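Local coordinates for BauA (Acinetobacter baumannii, PDB 6HCP), which probably carries iron bound to the siderophore preacinetobactin across the outer membrane as a TonB-dependent receptor, at residues 179-183 / 696-700. Residues are numbered along the deposited sequence; the frame is centred on the assembly and turned at random.
Sequences TYMSD and RTYML. With C8E ((hydroxyethyloxy)tri(ethyloxy)octane), chain B; PO4 (phosphate ion), chain C.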
# COMPACT_ATOMS: atom_id res chain seq x y z
N THR A 179 -13.18 -10.28 15.19
CA THR A 179 -13.06 -9.37 14.05
C THR A 179 -12.12 -8.22 14.40
O THR A 179 -12.13 -7.67 15.51
CB THR A 179 -14.44 -8.85 13.56
OG1 THR A 179 -15.07 -8.02 14.52
CG2 THR A 179 -15.39 -9.97 13.22
N TYR A 180 -11.47 -7.75 13.34
CA TYR A 180 -10.73 -6.51 13.31
C TYR A 180 -11.12 -5.75 12.02
O TYR A 180 -11.28 -6.35 10.96
CB TYR A 180 -9.22 -6.79 13.35
CG TYR A 180 -8.35 -5.68 12.86
CD1 TYR A 180 -7.91 -4.67 13.70
CD2 TYR A 180 -7.98 -5.61 11.53
CE1 TYR A 180 -7.11 -3.64 13.23
CE2 TYR A 180 -7.19 -4.58 11.04
CZ TYR A 180 -6.73 -3.61 11.90
OH TYR A 180 -5.97 -2.60 11.36
N MET A 181 -11.20 -4.43 12.16
CA MET A 181 -11.26 -3.55 11.03
C MET A 181 -10.36 -2.36 11.32
O MET A 181 -10.32 -1.85 12.43
CB MET A 181 -12.69 -3.07 10.74
CG MET A 181 -12.77 -2.08 9.60
SD MET A 181 -14.50 -1.76 9.05
CE MET A 181 -15.29 -1.15 10.53
N SER A 182 -9.57 -1.94 10.33
CA SER A 182 -8.66 -0.81 10.51
C SER A 182 -9.46 0.45 10.82
O SER A 182 -10.63 0.57 10.40
CB SER A 182 -7.78 -0.65 9.30
OG SER A 182 -8.52 -0.36 8.13
N ASP A 183 -8.90 1.35 11.64
CA ASP A 183 -7.56 1.28 12.21
C ASP A 183 -7.52 0.44 13.50
O ASP A 183 -6.44 -0.05 13.88
CB ASP A 183 -7.04 2.68 12.53
CG ASP A 183 -6.57 3.46 11.31
OD1 ASP A 183 -6.29 2.81 10.32
OD2 ASP A 183 -6.46 4.70 11.42
N ARG A 696 -9.27 3.08 1.74
CA ARG A 696 -8.74 1.72 1.89
C ARG A 696 -9.03 1.23 3.31
O ARG A 696 -8.78 1.95 4.26
CB ARG A 696 -7.22 1.71 1.67
CG ARG A 696 -6.58 0.33 1.79
CD ARG A 696 -5.06 0.43 1.76
NE ARG A 696 -4.60 0.90 0.47
CZ ARG A 696 -3.74 1.90 0.25
NH1 ARG A 696 -3.26 2.63 1.25
NH2 ARG A 696 -3.33 2.14 -0.99
N THR A 697 -9.60 0.03 3.42
CA THR A 697 -10.07 -0.48 4.68
C THR A 697 -9.62 -1.95 4.78
O THR A 697 -9.85 -2.74 3.86
CB THR A 697 -11.60 -0.36 4.81
OG1 THR A 697 -12.00 1.02 4.76
CG2 THR A 697 -12.13 -0.96 6.09
N TYR A 698 -8.96 -2.28 5.90
CA TYR A 698 -8.47 -3.65 6.16
C TYR A 698 -9.44 -4.35 7.12
O TYR A 698 -9.88 -3.75 8.09
CB TYR A 698 -7.06 -3.63 6.77
CG TYR A 698 -5.98 -2.89 6.00
CD1 TYR A 698 -5.87 -1.51 6.05
CD2 TYR A 698 -5.03 -3.57 5.27
CE1 TYR A 698 -4.88 -0.83 5.36
CE2 TYR A 698 -4.06 -2.91 4.53
CZ TYR A 698 -3.96 -1.53 4.61
OH TYR A 698 -2.95 -0.85 3.98
N MET A 699 -9.77 -5.61 6.83
CA MET A 699 -10.64 -6.42 7.70
C MET A 699 -10.03 -7.81 7.91
O MET A 699 -9.63 -8.47 6.94
CB MET A 699 -12.04 -6.57 7.11
CG MET A 699 -12.79 -5.24 6.93
SD MET A 699 -14.50 -5.55 6.43
CE MET A 699 -15.05 -3.91 5.94
N LEU A 700 -9.98 -8.24 9.18
CA LEU A 700 -9.56 -9.60 9.53
C LEU A 700 -10.65 -10.27 10.37
O LEU A 700 -11.22 -9.64 11.23
CB LEU A 700 -8.26 -9.55 10.33
CG LEU A 700 -7.08 -8.87 9.63
CD1 LEU A 700 -5.93 -8.64 10.61
CD2 LEU A 700 -6.61 -9.68 8.43
C2 C8E B . -1.26 -4.42 -2.00
C3 C8E B . -0.22 -3.31 -1.89
C4 C8E B . -0.77 -1.95 -2.36
C5 C8E B . 0.23 -0.80 -2.15
C6 C8E B . 0.46 -0.38 -0.70
C7 C8E B . -0.86 -0.11 0.03
C8 C8E B . -1.33 -1.34 0.80
O9 C8E B . -0.19 -1.97 1.38
C10 C8E B . -0.53 -3.07 2.22
C11 C8E B . 0.47 -4.19 1.98
O12 C8E B . -0.23 -5.42 1.74
C13 C8E B . 0.63 -6.48 1.33
C14 C8E B . 0.26 -7.80 2.03
O15 C8E B . -1.12 -7.81 2.39
C16 C8E B . -1.38 -7.60 3.79
C17 C8E B . -2.70 -8.27 4.20
O18 C8E B . -3.15 -7.72 5.44
C19 C8E B . -4.43 -8.21 5.82
C20 C8E B . -5.37 -7.05 6.16
P PO4 C . -0.25 4.83 1.16
O1 PO4 C . 1.18 4.82 0.64
O2 PO4 C . -1.26 5.17 0.07
O3 PO4 C . -0.37 5.81 2.30
O4 PO4 C . -0.53 3.45 1.70
O HOH W 1 -7.51 1.62 6.90
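With its CB-OG bond turned between the backbone N and the carbonyl carbon (chi1 62°), S182 directs its hydroxyl at the backbone of Y698, whose N donates to OG over 3.0 Å, almost straight at 172°. Serine suits this place: where strand 173-181 has ended, its short side chain in effect stands in for the backbone carbonyl of a continued pairing. OG also lies at the edge of the Y698 ring, 3.6 Å from CD1. In return S182 N donates to Y698 O, and Y180 and L700 form an antiparallel hydrogen-bonded pair, Y180 N to L700 O being 2.8 Å. These bonds close the β-barrel of the TonB-dependent receptor, joining its first strand to the last, 697-705, part of the predicted TonB C-terminal box. On the outer face, L700 CD1 packs 3.8 Å from Y180 CD2, and Y180 also meets L652 of a neighbouring subunit; detergent runs along apolar L700 and Y698, whose ring and hydroxyl suit a membrane barrel's surface. Toward the barrel interior, M181, extended to its sulfur (chi2 169°), places SD 3.8 Å from M699 CE; both flexible thioether chains touch K78 of the plug. Cationic R696 suits an anion: NH1 bonds weakly to a phosphate, probably from the crystallisation liquor, which R696 of two neighbouring subunits also binds.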